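Catechol 2,3-dioxygenase (Pseudomonas sp. KL28, PDB 3HPY) probably catalyses the extradiol ring cleavage of catechol by O2 at a non-haem iron, giving 2-hydroxy-6-oxohexa-2,4-dienoate. Local coordinates at residues N129-V134 and P138-R143; L30-T35 and S54-R59; Q87-T92 and F169-G174; A77-L82 and E106-E111. All blocks are in the same frame, centred on the assembly; numbering follows the deposited sequence.

Contact 1 (N129-V134 and P138-R143); sequences NGISEV and PWNAQR
I131 and N140 bring their CA atoms to 7.3 Å, and G130 and Q142 theirs to 8.1 Å, so that two irregular stretches lie beside each other with three residues between them. The tip of I131 meets the other backbone: with CG1 anti to the carbonyl carbon (chi1 -61°) and the chain running on extended, the terminal CD1 comes to 3.8 Å from W139 CA. Further along, the side chain of Q142 reaches toward G130 and the N129 carbonyl. Both segments belong to the long loop that carries the chain from strand 117-121 of one sheet to strand 151-159 of the other. Each has its own small turn: S132 OG accepts from V134 N at 3.0 Å, an ST turn, and R143 N bonds N140 O at 2.9 Å. R143 lies over W139, four residues earlier, with NH2 3.1 Å above the plane of the indole and displaced toward its rim. W139 NE1 is satisfied by D232 OD2 of a neighbouring subunit, while R247 of another subunit packs on both P138 and W139.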
loop_
_atom_site.group_PDB
_atom_site.type_symbol
_atom_site.label_atom_id
_atom_site.label_comp_id
_atom_site.label_asym_id
_atom_site.label_seq_id
_atom_site.Cartn_x
_atom_site.Cartn_y
_atom_site.Cartn_z
ATOM N N ASN C 129 -22.514 3.445 -12.057
ATOM C CA ASN C 129 -21.780 3.228 -10.806
ATOM C C ASN C 129 -21.926 4.373 -9.793
ATOM O O ASN C 129 -21.068 4.556 -8.927
ATOM C CB ASN C 129 -20.286 3.016 -11.088
ATOM C CG ASN C 129 -19.629 4.233 -11.722
ATOM O OD1 ASN C 129 -18.398 4.319 -11.799
ATOM N ND2 ASN C 129 -20.441 5.173 -12.186
ATOM N N GLY C 130 -23.001 5.144 -9.908
ATOM C CA GLY C 130 -23.223 6.234 -8.969
ATOM C C GLY C 130 -22.371 7.465 -9.213
ATOM O O GLY C 130 -22.546 8.477 -8.540
ATOM N N ILE C 131 -21.450 7.374 -10.170
ATOM C CA ILE C 131 -20.562 8.477 -10.511
ATOM C C ILE C 131 -20.967 9.079 -11.848
ATOM O O ILE C 131 -21.383 8.363 -12.744
ATOM C CB ILE C 131 -19.120 7.988 -10.607
ATOM C CG1 ILE C 131 -18.694 7.432 -9.246
ATOM C CG2 ILE C 131 -18.223 9.122 -11.074
ATOM C CD1 ILE C 131 -17.313 6.851 -9.217
ATOM N N SER C 132 -20.837 10.391 -11.984
ATOM C CA SER C 132 -21.222 11.060 -13.219
ATOM C C SER C 132 -20.622 10.456 -14.485
ATOM O O SER C 132 -19.559 9.827 -14.450
ATOM C CB SER C 132 -20.845 12.532 -13.156
ATOM O OG SER C 132 -21.196 13.179 -14.367
ATOM N N GLU C 133 -21.313 10.646 -15.607
ATOM C CA GLU C 133 -20.828 10.147 -16.892
ATOM C C GLU C 133 -19.967 11.213 -17.560
ATOM O O GLU C 133 -19.398 10.983 -18.623
ATOM C CB GLU C 133 -21.999 9.769 -17.814
ATOM C CG GLU C 133 -22.778 8.545 -17.337
ATOM C CD GLU C 133 -23.935 8.171 -18.258
ATOM O OE1 GLU C 133 -24.563 7.117 -18.024
ATOM O OE2 GLU C 133 -24.219 8.931 -19.207
ATOM N N VAL C 134 -19.882 12.386 -16.940
ATOM C CA VAL C 134 -19.062 13.466 -17.473
ATOM C C VAL C 134 -18.106 13.958 -16.386
ATOM O O VAL C 134 -18.527 14.272 -15.272
ATOM C CB VAL C 134 -19.930 14.620 -17.998
ATOM C CG1 VAL C 134 -20.803 15.164 -16.882
ATOM C CG2 VAL C 134 -19.048 15.706 -18.595
ATOM N N PRO C 138 -12.577 9.593 -9.416
ATOM C CA PRO C 138 -12.007 8.244 -9.295
ATOM C C PRO C 138 -12.878 7.324 -8.428
ATOM O O PRO C 138 -12.875 6.103 -8.592
ATOM C CB PRO C 138 -10.634 8.509 -8.674
ATOM C CG PRO C 138 -10.885 9.722 -7.836
ATOM C CD PRO C 138 -11.702 10.588 -8.769
ATOM N N TRP C 139 -13.624 7.928 -7.506
ATOM C CA TRP C 139 -14.510 7.190 -6.605
ATOM C C TRP C 139 -15.400 8.161 -5.827
ATOM O O TRP C 139 -15.369 9.374 -6.058
ATOM C CB TRP C 139 -13.698 6.350 -5.610
ATOM C CG TRP C 139 -12.608 7.132 -4.913
ATOM C CD1 TRP C 139 -11.331 7.326 -5.355
ATOM C CD2 TRP C 139 -12.720 7.869 -3.679
ATOM N NE1 TRP C 139 -10.644 8.135 -4.482
ATOM C CE2 TRP C 139 -11.470 8.482 -3.445
ATOM C CE3 TRP C 139 -13.753 8.068 -2.753
ATOM C CZ2 TRP C 139 -11.224 9.281 -2.323
ATOM C CZ3 TRP C 139 -13.505 8.869 -1.630
ATOM C CH2 TRP C 139 -12.252 9.463 -1.429
ATOM N N ASN C 140 -16.186 7.628 -4.898
ATOM C CA ASN C 140 -17.076 8.453 -4.088
ATOM C C ASN C 140 -17.297 7.773 -2.740
ATOM O O ASN C 140 -16.664 6.757 -2.442
ATOM C CB ASN C 140 -18.413 8.627 -4.813
ATOM C CG ASN C 140 -19.208 7.345 -4.873
ATOM O OD1 ASN C 140 -18.643 6.258 -4.926
ATOM N ND2 ASN C 140 -20.530 7.464 -4.870
ATOM N N ALA C 141 -18.197 8.328 -1.932
ATOM C CA ALA C 141 -18.492 7.785 -0.611
ATOM C C ALA C 141 -18.841 6.302 -0.639
ATOM O O ALA C 141 -18.612 5.591 0.333
ATOM C CB ALA C 141 -19.628 8.570 0.026
ATOM N N GLN C 142 -19.395 5.837 -1.752
ATOM C CA GLN C 142 -19.759 4.435 -1.875
ATOM C C GLN C 142 -18.561 3.533 -1.573
ATOM O O GLN C 142 -18.720 2.478 -0.960
ATOM C CB GLN C 142 -20.290 4.138 -3.286
ATOM C CG GLN C 142 -21.610 4.849 -3.630
ATOM C CD GLN C 142 -22.061 4.606 -5.069
ATOM O OE1 GLN C 142 -21.422 5.063 -6.017
ATOM N NE2 GLN C 142 -23.165 3.877 -5.234
ATOM N N ARG C 143 -17.374 3.966 -1.990
ATOM C CA ARG C 143 -16.137 3.206 -1.802
ATOM C C ARG C 143 -15.770 3.007 -0.336
ATOM O O ARG C 143 -14.981 2.128 0.008
ATOM C CB ARG C 143 -14.971 3.910 -2.509
ATOM C CG ARG C 143 -13.701 3.074 -2.583
ATOM C CD ARG C 143 -12.511 3.836 -3.177
ATOM N NE ARG C 143 -11.985 4.858 -2.272
ATOM C CZ ARG C 143 -10.766 5.383 -2.373
ATOM N NH1 ARG C 143 -9.950 4.985 -3.338
ATOM N NH2 ARG C 143 -10.356 6.297 -1.502
#

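Contact 2 (L30-T35 and S54-R59); sequences LGLVET and SCYIIR
Y56 OH forms a hydrogen bond with Y26 OH on helix 19-29, where the two tyrosine rings meet with planes about 45° apart; this fixes the far end of a side chain whose near end meets L32. The touching is done by one methyl: L32 CD2 lies 4.0 Å from Y56 CB and 4.1 Å from Y56 CD2, arriving obliquely at the root of the ring. A chi1 of -155° swings the phenol of Y56 away from its own backbone N and toward helix 19-29. A second, smaller touch lies at the other end of the pairing, where T35 CG2 is 4.1 Å from S54 CB. There the S54 methylene meets the threonine methyl, while S54 OG has a hydrogen-bond partner elsewhere. C55 and Y56 stand together opposite one residue of the intervening strand, a classic beta bulge at the start of strand 56-60. Before strand 33-37, G31 follows helix 19-29 with positive phi and lets the chain turn out toward L32. The side chain of Y56 is about 8 Å from that of the iron ligand H216 and about 12 Å from the iron itself, so the contact lies near the iron site, though Y56 is not among the residues of the 4-methylcatechol pocket. The arrangement belongs to the beta-alpha-beta-beta-beta module of the vicinal oxygen chelate fold: strand 33-37 is outermost within this chain, strand 43-46 separates it from 56-60, strand 9-16 flanks 56-60 beyond, and helix 19-29 packs against L32 and I58.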
loop_
_atom_site.group_PDB
_atom_site.type_symbol
_atom_site.label_atom_id
_atom_site.label_comp_id
_atom_site.label_asym_id
_atom_site.label_seq_id
_atom_site.Cartn_x
_atom_site.Cartn_y
_atom_site.Cartn_z
ATOM N N LEU C 30 -20.464 -5.869 3.872
ATOM C CA LEU C 30 -19.728 -6.101 2.629
ATOM C C LEU C 30 -19.756 -4.855 1.757
ATOM O O LEU C 30 -18.930 -4.695 0.870
ATOM C CB LEU C 30 -20.309 -7.286 1.849
ATOM C CG LEU C 30 -19.515 -7.671 0.591
ATOM C CD1 LEU C 30 -18.065 -7.943 0.958
ATOM C CD2 LEU C 30 -20.140 -8.895 -0.059
ATOM N N GLY C 31 -20.720 -3.975 2.003
ATOM C CA GLY C 31 -20.796 -2.751 1.228
ATOM C C GLY C 31 -21.383 -2.843 -0.168
ATOM O O GLY C 31 -21.003 -2.064 -1.045
ATOM N N LEU C 32 -22.283 -3.795 -0.397
ATOM C CA LEU C 32 -22.940 -3.901 -1.697
ATOM C C LEU C 32 -24.078 -2.890 -1.723
ATOM O O LEU C 32 -24.624 -2.525 -0.674
ATOM C CB LEU C 32 -23.529 -5.299 -1.913
ATOM C CG LEU C 32 -22.630 -6.381 -2.517
ATOM C CD1 LEU C 32 -21.245 -6.308 -1.938
ATOM C CD2 LEU C 32 -23.246 -7.740 -2.285
ATOM N N VAL C 33 -24.433 -2.453 -2.927
ATOM C CA VAL C 33 -25.507 -1.492 -3.144
ATOM C C VAL C 33 -26.805 -2.249 -3.463
ATOM O O VAL C 33 -26.874 -2.965 -4.456
ATOM C CB VAL C 33 -25.140 -0.549 -4.328
ATOM C CG1 VAL C 33 -26.260 0.442 -4.593
ATOM C CG2 VAL C 33 -23.835 0.194 -4.008
ATOM N N GLU C 34 -27.822 -2.101 -2.612
ATOM C CA GLU C 34 -29.109 -2.779 -2.817
ATOM C C GLU C 34 -29.744 -2.160 -4.039
ATOM O O GLU C 34 -29.709 -0.949 -4.202
ATOM C CB GLU C 34 -30.031 -2.576 -1.619
ATOM C CG GLU C 34 -31.340 -3.336 -1.751
ATOM C CD GLU C 34 -32.193 -3.265 -0.501
ATOM O OE1 GLU C 34 -31.644 -3.446 0.606
ATOM O OE2 GLU C 34 -33.417 -3.045 -0.635
ATOM N N THR C 35 -30.372 -2.947 -4.889
ATOM C CA THR C 35 -30.876 -2.301 -6.073
ATOM C C THR C 35 -32.327 -2.577 -6.451
ATOM O O THR C 35 -32.858 -2.006 -7.409
ATOM C CB THR C 35 -29.912 -2.627 -7.210
ATOM O OG1 THR C 35 -30.422 -2.122 -8.444
ATOM C CG2 THR C 35 -29.682 -4.122 -7.283
ATOM N N SER C 54 -27.585 -5.683 -11.062
ATOM C CA SER C 54 -27.258 -6.586 -9.968
ATOM C C SER C 54 -26.193 -7.604 -10.340
ATOM O O SER C 54 -25.988 -7.894 -11.519
ATOM C CB SER C 54 -28.514 -7.353 -9.562
ATOM O OG SER C 54 -28.887 -8.243 -10.608
ATOM N N CYS C 55 -25.539 -8.152 -9.315
ATOM C CA CYS C 55 -24.506 -9.178 -9.458
ATOM C C CYS C 55 -24.635 -10.173 -8.286
ATOM O O CYS C 55 -24.050 -11.255 -8.295
ATOM C CB CYS C 55 -23.112 -8.554 -9.433
ATOM S SG CYS C 55 -22.540 -8.085 -7.773
ATOM N N TYR C 56 -25.413 -9.795 -7.277
ATOM C CA TYR C 56 -25.613 -10.653 -6.113
ATOM C C TYR C 56 -27.049 -10.520 -5.615
ATOM O O TYR C 56 -27.530 -9.409 -5.348
ATOM C CB TYR C 56 -24.654 -10.261 -4.987
ATOM C CG TYR C 56 -24.359 -11.383 -4.017
ATOM C CD1 TYR C 56 -23.423 -12.370 -4.326
ATOM C CD2 TYR C 56 -25.000 -11.451 -2.775
ATOM C CE1 TYR C 56 -23.122 -13.393 -3.423
ATOM C CE2 TYR C 56 -24.707 -12.472 -1.863
ATOM C CZ TYR C 56 -23.763 -13.435 -2.195
ATOM O OH TYR C 56 -23.436 -14.418 -1.288
ATOM N N ILE C 57 -27.730 -11.655 -5.488
ATOM C CA ILE C 57 -29.114 -11.659 -5.033
ATOM C C ILE C 57 -29.337 -12.729 -3.968
ATOM O O ILE C 57 -28.971 -13.890 -4.153
ATOM C CB ILE C 57 -30.106 -11.919 -6.203
ATOM C CG1 ILE C 57 -29.741 -11.075 -7.429
ATOM C CG2 ILE C 57 -31.501 -11.510 -5.781
ATOM C CD1 ILE C 57 -28.878 -11.787 -8.443
ATOM N N ILE C 58 -29.939 -12.334 -2.851
ATOM C CA ILE C 58 -30.190 -13.282 -1.781
ATOM C C ILE C 58 -31.667 -13.614 -1.651
ATOM O O ILE C 58 -32.540 -12.798 -1.973
ATOM C CB ILE C 58 -29.656 -12.765 -0.427
ATOM C CG1 ILE C 58 -30.057 -11.306 -0.229
ATOM C CG2 ILE C 58 -28.144 -12.919 -0.383
ATOM C CD1 ILE C 58 -29.830 -10.791 1.163
ATOM N N ARG C 59 -31.927 -14.827 -1.178
ATOM C CA ARG C 59 -33.281 -15.333 -0.999
ATOM C C ARG C 59 -33.360 -16.181 0.272
ATOM O O ARG C 59 -32.604 -17.145 0.426
ATOM C CB ARG C 59 -33.667 -16.182 -2.212
ATOM C CG ARG C 59 -35.004 -16.889 -2.100
ATOM C CD ARG C 59 -35.321 -17.658 -3.387
ATOM N NE ARG C 59 -34.430 -18.796 -3.616
ATOM C CZ ARG C 59 -34.623 -20.011 -3.113
ATOM N NH1 ARG C 59 -35.680 -20.252 -2.347
ATOM N NH2 ARG C 59 -33.766 -20.988 -3.384
#

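Contact 3 (Q87-T92 and F169-G174); sequences QAYGLT and FTEVLG
Two helices end side by side here, Y89 in the last turn of helix 76-89 resting on V172 at the end of helix 162-171, and the contact joins the N-terminal dioxygenase-like part of the chain to its glyoxalase-type C-terminal part. V172 CG2 sits over one face of the Y89 ring as a CH-pi contact, 3.9 Å from the centroid and 24° off the normal. It leans toward the rim on the CD1 side, with Y89 CD1 3.5 Å from V172 CG2. With chi1 at -167°, the Y89 ring is thrown clear of its own helix and across to the other. At the far rim, E171 OE1 lies near the ring plane, 4.1 Å from Y89 OH, and the carboxylate is turned almost square to the ring, the planes 82° apart. The phenol is hydrogen-bonded to K167 NZ, one turn back on the helix of E171. Directly after Y89 the helix closes in a Schellman motif, with positive phi at G90 and two bonds back into the last turn, one of them G90 N to Q87 O at 2.8 Å; G174 likewise has positive phi after the second helix. V172 also packs on D85 and L86 of helix 76-89, Y89 and L91 both lean on I168 of helix 162-171, and F169 touches L194 of strand 189-195, which ties helix 162-171 to its sheet.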
loop_
_atom_site.group_PDB
_atom_site.type_symbol
_atom_site.label_atom_id
_atom_site.label_comp_id
_atom_site.label_asym_id
_atom_site.label_seq_id
_atom_site.Cartn_x
_atom_site.Cartn_y
_atom_site.Cartn_z
ATOM N N GLN C 87 -26.813 -27.254 -26.708
ATOM C CA GLN C 87 -27.698 -28.356 -27.062
ATOM C C GLN C 87 -27.007 -29.309 -28.029
ATOM O O GLN C 87 -27.136 -30.521 -27.897
ATOM C CB GLN C 87 -28.990 -27.831 -27.678
ATOM C CG GLN C 87 -29.701 -26.817 -26.827
ATOM C CD GLN C 87 -31.042 -26.462 -27.396
ATOM O OE1 GLN C 87 -31.438 -25.298 -27.410
ATOM N NE2 GLN C 87 -31.764 -27.470 -27.869
ATOM N N ALA C 88 -26.266 -28.768 -28.991
ATOM C CA ALA C 88 -25.559 -29.612 -29.955
ATOM C C ALA C 88 -24.570 -30.500 -29.209
ATOM O O ALA C 88 -24.302 -31.633 -29.619
ATOM C CB ALA C 88 -24.816 -28.745 -30.983
ATOM N N TYR C 89 -24.037 -29.969 -28.109
ATOM C CA TYR C 89 -23.068 -30.670 -27.269
ATOM C C TYR C 89 -23.763 -31.800 -26.527
ATOM O O TYR C 89 -23.129 -32.776 -26.132
ATOM C CB TYR C 89 -22.450 -29.707 -26.245
ATOM C CG TYR C 89 -21.218 -30.257 -25.545
ATOM C CD1 TYR C 89 -20.000 -30.354 -26.214
ATOM C CD2 TYR C 89 -21.277 -30.703 -24.220
ATOM C CE1 TYR C 89 -18.868 -30.883 -25.592
ATOM C CE2 TYR C 89 -20.154 -31.235 -23.585
ATOM C CZ TYR C 89 -18.954 -31.324 -24.274
ATOM O OH TYR C 89 -17.847 -31.856 -23.650
ATOM N N GLY C 90 -25.068 -31.650 -26.322
ATOM C CA GLY C 90 -25.822 -32.680 -25.628
ATOM C C GLY C 90 -26.435 -32.250 -24.304
ATOM O O GLY C 90 -27.085 -33.051 -23.628
ATOM N N LEU C 91 -26.234 -30.991 -23.927
ATOM C CA LEU C 91 -26.774 -30.483 -22.677
ATOM C C LEU C 91 -28.192 -29.977 -22.879
ATOM O O LEU C 91 -28.519 -29.402 -23.920
ATOM C CB LEU C 91 -25.896 -29.346 -22.133
ATOM C CG LEU C 91 -24.472 -29.715 -21.697
ATOM C CD1 LEU C 91 -23.673 -28.454 -21.423
ATOM C CD2 LEU C 91 -24.520 -30.597 -20.463
ATOM N N THR C 92 -29.042 -30.204 -21.885
ATOM C CA THR C 92 -30.416 -29.740 -21.969
ATOM C C THR C 92 -30.451 -28.329 -21.401
ATOM O O THR C 92 -29.911 -28.076 -20.321
ATOM C CB THR C 92 -31.351 -30.634 -21.153
ATOM O OG1 THR C 92 -31.112 -32.005 -21.496
ATOM C CG2 THR C 92 -32.800 -30.286 -21.449
ATOM N N PHE C 169 -16.737 -25.889 -20.490
ATOM C CA PHE C 169 -16.240 -24.525 -20.413
ATOM C C PHE C 169 -15.225 -24.174 -21.490
ATOM O O PHE C 169 -15.336 -23.114 -22.108
ATOM C CB PHE C 169 -15.648 -24.230 -19.029
ATOM C CG PHE C 169 -16.675 -23.805 -18.026
ATOM C CD1 PHE C 169 -17.407 -24.748 -17.312
ATOM C CD2 PHE C 169 -16.970 -22.456 -17.853
ATOM C CE1 PHE C 169 -18.425 -24.353 -16.442
ATOM C CE2 PHE C 169 -17.986 -22.047 -16.987
ATOM C CZ PHE C 169 -18.717 -22.995 -16.280
ATOM N N THR C 170 -14.246 -25.048 -21.721
ATOM C CA THR C 170 -13.212 -24.767 -22.714
ATOM C C THR C 170 -13.571 -25.133 -24.153
ATOM O O THR C 170 -13.029 -24.548 -25.093
ATOM C CB THR C 170 -11.850 -25.457 -22.367
ATOM O OG1 THR C 170 -11.952 -26.875 -22.569
ATOM C CG2 THR C 170 -11.454 -25.170 -20.927
ATOM N N GLU C 171 -14.474 -26.086 -24.345
ATOM C CA GLU C 171 -14.841 -26.460 -25.702
ATOM C C GLU C 171 -16.161 -25.846 -26.154
ATOM O O GLU C 171 -16.441 -25.796 -27.347
ATOM C CB GLU C 171 -14.888 -27.979 -25.841
ATOM C CG GLU C 171 -13.556 -28.639 -25.545
ATOM C CD GLU C 171 -13.482 -30.077 -26.025
ATOM O OE1 GLU C 171 -14.444 -30.846 -25.796
ATOM O OE2 GLU C 171 -12.449 -30.443 -26.623
ATOM N N VAL C 172 -16.954 -25.350 -25.208
ATOM C CA VAL C 172 -18.238 -24.754 -25.553
ATOM C C VAL C 172 -18.405 -23.275 -25.173
ATOM O O VAL C 172 -18.862 -22.476 -25.991
ATOM C CB VAL C 172 -19.396 -25.555 -24.920
ATOM C CG1 VAL C 172 -20.731 -25.031 -25.422
ATOM C CG2 VAL C 172 -19.246 -27.027 -25.254
ATOM N N LEU C 173 -18.040 -22.916 -23.944
ATOM C CA LEU C 173 -18.179 -21.540 -23.463
ATOM C C LEU C 173 -17.015 -20.593 -23.761
ATOM O O LEU C 173 -17.015 -19.441 -23.318
ATOM C CB LEU C 173 -18.439 -21.525 -21.951
ATOM C CG LEU C 173 -19.789 -22.051 -21.440
ATOM C CD1 LEU C 173 -20.903 -21.535 -22.342
ATOM C CD2 LEU C 173 -19.799 -23.556 -21.420
ATOM N N GLY C 174 -16.022 -21.078 -24.492
ATOM C CA GLY C 174 -14.888 -20.238 -24.829
ATOM C C GLY C 174 -13.969 -19.915 -23.664
ATOM O O GLY C 174 -13.320 -18.868 -23.653
#

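Contact 4 (A77-L82 and E106-E111); sequences ATLEKL and ERVRFE
This is helix-on-sheet packing, L79 of helix 76-89 against V108 of strand 107-111, inside the second beta-alpha-beta-beta-beta unit of the eight-stranded sheet. V108 CG2 fits against the branch point of the leucine, 3.8 Å from L79 CD1 and 3.9 Å from L79 CG, as the two side chains run antiparallel past one another. A chi1 of -169° turns the L79 branch point away from its own N and onto the strand, and the fork beyond it straddles two residues: while CD1 meets the valine, L79 CD2 rests 3.8 Å from the carbonyl O of E106. Towards solvent the pairing turns acidic. E80 points away at its root but bends at chi2 (-58°), bringing OE2 to 3.9 Å from E106 OE1, with the carboxylate planes 58° apart. The like charges are probably offset by R95, which makes a salt bridge to E80 OE1 and a long, weak ion pair with E106. R107 leaves the strand away from the helix and makes salt bridges with E100 and E119. L79 also touches L120 of strand 117-121 and V73 of strand 65-73, so helix 76-89 spans several strands, while strand 107-111 runs between 117-121 and the edge strand 93-96.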
loop_
_atom_site.group_PDB
_atom_site.type_symbol
_atom_site.label_atom_id
_atom_site.label_comp_id
_atom_site.label_asym_id
_atom_site.label_seq_id
_atom_site.Cartn_x
_atom_site.Cartn_y
_atom_site.Cartn_z
ATOM N N ALA C 77 -27.502 -12.177 -29.981
ATOM C CA ALA C 77 -27.032 -13.082 -31.030
ATOM C C ALA C 77 -26.075 -14.121 -30.443
ATOM O O ALA C 77 -26.113 -15.295 -30.809
ATOM C CB ALA C 77 -26.328 -12.287 -32.140
ATOM N N THR C 78 -25.210 -13.680 -29.537
ATOM C CA THR C 78 -24.251 -14.579 -28.909
ATOM C C THR C 78 -25.007 -15.564 -28.025
ATOM O O THR C 78 -24.717 -16.763 -28.020
ATOM C CB THR C 78 -23.250 -13.793 -28.045
ATOM O OG1 THR C 78 -22.715 -12.710 -28.819
ATOM C CG2 THR C 78 -22.104 -14.696 -27.587
ATOM N N LEU C 79 -25.983 -15.040 -27.286
ATOM C CA LEU C 79 -26.796 -15.846 -26.384
ATOM C C LEU C 79 -27.411 -17.027 -27.135
ATOM O O LEU C 79 -27.224 -18.183 -26.749
ATOM C CB LEU C 79 -27.902 -14.990 -25.765
ATOM C CG LEU C 79 -28.687 -15.597 -24.600
ATOM C CD1 LEU C 79 -27.729 -15.897 -23.455
ATOM C CD2 LEU C 79 -29.778 -14.632 -24.136
ATOM N N GLU C 80 -28.137 -16.729 -28.211
ATOM C CA GLU C 80 -28.775 -17.768 -29.020
ATOM C C GLU C 80 -27.712 -18.749 -29.494
ATOM O O GLU C 80 -27.876 -19.965 -29.414
ATOM C CB GLU C 80 -29.462 -17.148 -30.238
ATOM C CG GLU C 80 -30.516 -16.102 -29.914
ATOM C CD GLU C 80 -31.619 -16.642 -29.027
ATOM O OE1 GLU C 80 -31.825 -17.877 -29.024
ATOM O OE2 GLU C 80 -32.285 -15.835 -28.343
ATOM N N LYS C 81 -26.615 -18.194 -29.989
ATOM C CA LYS C 81 -25.494 -18.971 -30.499
ATOM C C LYS C 81 -25.006 -19.993 -29.463
ATOM O O LYS C 81 -24.841 -21.178 -29.771
ATOM C CB LYS C 81 -24.380 -17.999 -30.884
ATOM C CG LYS C 81 -23.386 -18.527 -31.887
ATOM C CD LYS C 81 -22.262 -19.281 -31.222
ATOM C CE LYS C 81 -21.189 -19.634 -32.242
ATOM N NZ LYS C 81 -20.068 -20.399 -31.624
ATOM N N LEU C 82 -24.788 -19.540 -28.232
ATOM C CA LEU C 82 -24.323 -20.429 -27.175
ATOM C C LEU C 82 -25.379 -21.448 -26.740
ATOM O O LEU C 82 -25.055 -22.609 -26.484
ATOM C CB LEU C 82 -23.832 -19.599 -25.988
ATOM C CG LEU C 82 -22.552 -18.861 -26.386
ATOM C CD1 LEU C 82 -22.251 -17.742 -25.403
ATOM C CD2 LEU C 82 -21.407 -19.861 -26.460
ATOM N N GLU C 106 -34.167 -12.391 -20.661
ATOM C CA GLU C 106 -34.265 -13.830 -20.601
ATOM C C GLU C 106 -32.857 -14.399 -20.560
ATOM O O GLU C 106 -31.925 -13.808 -21.105
ATOM C CB GLU C 106 -35.010 -14.338 -21.815
ATOM C CG GLU C 106 -34.308 -13.991 -23.075
ATOM C CD GLU C 106 -34.971 -14.592 -24.285
ATOM O OE1 GLU C 106 -34.393 -14.452 -25.378
ATOM O OE2 GLU C 106 -36.059 -15.198 -24.152
ATOM N N ARG C 107 -32.718 -15.548 -19.906
ATOM C CA ARG C 107 -31.428 -16.204 -19.757
ATOM C C ARG C 107 -31.516 -17.698 -20.044
ATOM O O ARG C 107 -32.563 -18.320 -19.858
ATOM C CB ARG C 107 -30.913 -16.004 -18.331
ATOM C CG ARG C 107 -31.720 -14.998 -17.516
ATOM C CD ARG C 107 -31.968 -15.516 -16.114
ATOM N NE ARG C 107 -33.196 -14.962 -15.549
ATOM C CZ ARG C 107 -33.709 -15.316 -14.373
ATOM N NH1 ARG C 107 -33.100 -16.227 -13.618
ATOM N NH2 ARG C 107 -34.843 -14.763 -13.960
ATOM N N VAL C 108 -30.403 -18.269 -20.487
ATOM C CA VAL C 108 -30.331 -19.690 -20.797
ATOM C C VAL C 108 -29.710 -20.381 -19.591
ATOM O O VAL C 108 -28.601 -20.032 -19.188
ATOM C CB VAL C 108 -29.441 -19.934 -22.028
ATOM C CG1 VAL C 108 -29.540 -21.377 -22.469
ATOM C CG2 VAL C 108 -29.847 -18.999 -23.151
ATOM N N ARG C 109 -30.424 -21.341 -19.004
ATOM C CA ARG C 109 -29.907 -22.053 -17.842
ATOM C C ARG C 109 -29.750 -23.540 -18.113
ATOM O O ARG C 109 -30.590 -24.151 -18.766
ATOM C CB ARG C 109 -30.821 -21.859 -16.627
ATOM C CG ARG C 109 -30.241 -22.416 -15.327
ATOM C CD ARG C 109 -31.272 -22.445 -14.205
ATOM N NE ARG C 109 -31.785 -21.121 -13.859
ATOM C CZ ARG C 109 -32.747 -20.910 -12.966
ATOM N NH1 ARG C 109 -33.300 -21.934 -12.330
ATOM N NH2 ARG C 109 -33.159 -19.675 -12.705
ATOM N N PHE C 110 -28.659 -24.113 -17.619
ATOM C CA PHE C 110 -28.401 -25.531 -17.803
ATOM C C PHE C 110 -27.699 -26.071 -16.563
ATOM O O PHE C 110 -27.241 -25.298 -15.715
ATOM C CB PHE C 110 -27.550 -25.750 -19.058
ATOM C CG PHE C 110 -26.183 -25.124 -18.988
ATOM C CD1 PHE C 110 -25.104 -25.827 -18.452
ATOM C CD2 PHE C 110 -25.972 -23.829 -19.464
ATOM C CE1 PHE C 110 -23.833 -25.250 -18.393
ATOM C CE2 PHE C 110 -24.706 -23.245 -19.408
ATOM C CZ PHE C 110 -23.636 -23.958 -18.872
ATOM N N GLU C 111 -27.631 -27.393 -16.443
ATOM C CA GLU C 111 -26.989 -28.009 -15.288
ATOM C C GLU C 111 -25.698 -28.691 -15.717
ATOM O O GLU C 111 -25.644 -29.355 -16.759
ATOM C CB GLU C 111 -27.925 -29.037 -14.635
ATOM C CG GLU C 111 -27.461 -29.524 -13.256
ATOM C CD GLU C 111 -28.307 -30.664 -12.699
ATOM O OE1 GLU C 111 -29.552 -30.538 -12.668
ATOM O OE2 GLU C 111 -27.717 -31.687 -12.283
#

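In the fold
From the N terminus, contact 2 comes first, closing a short loop that contains strand 43-46 at one end of the eight-stranded sheet. Contact 4 then opens on helix 76-89; before strand 107-111 closes it, contact 3 has opened at the end of that same helix, so the two cross. They also touch, T92 O lying 3.5 Å from F110 CB. Contact 3 closes only at 169-174, and its long loop encloses all of contact 1, though the centres of the two are about 38 Å apart. Contact 1, in the loop between the sheets, instead adjoins contact 2, where the side chain of Q142 packs on V33.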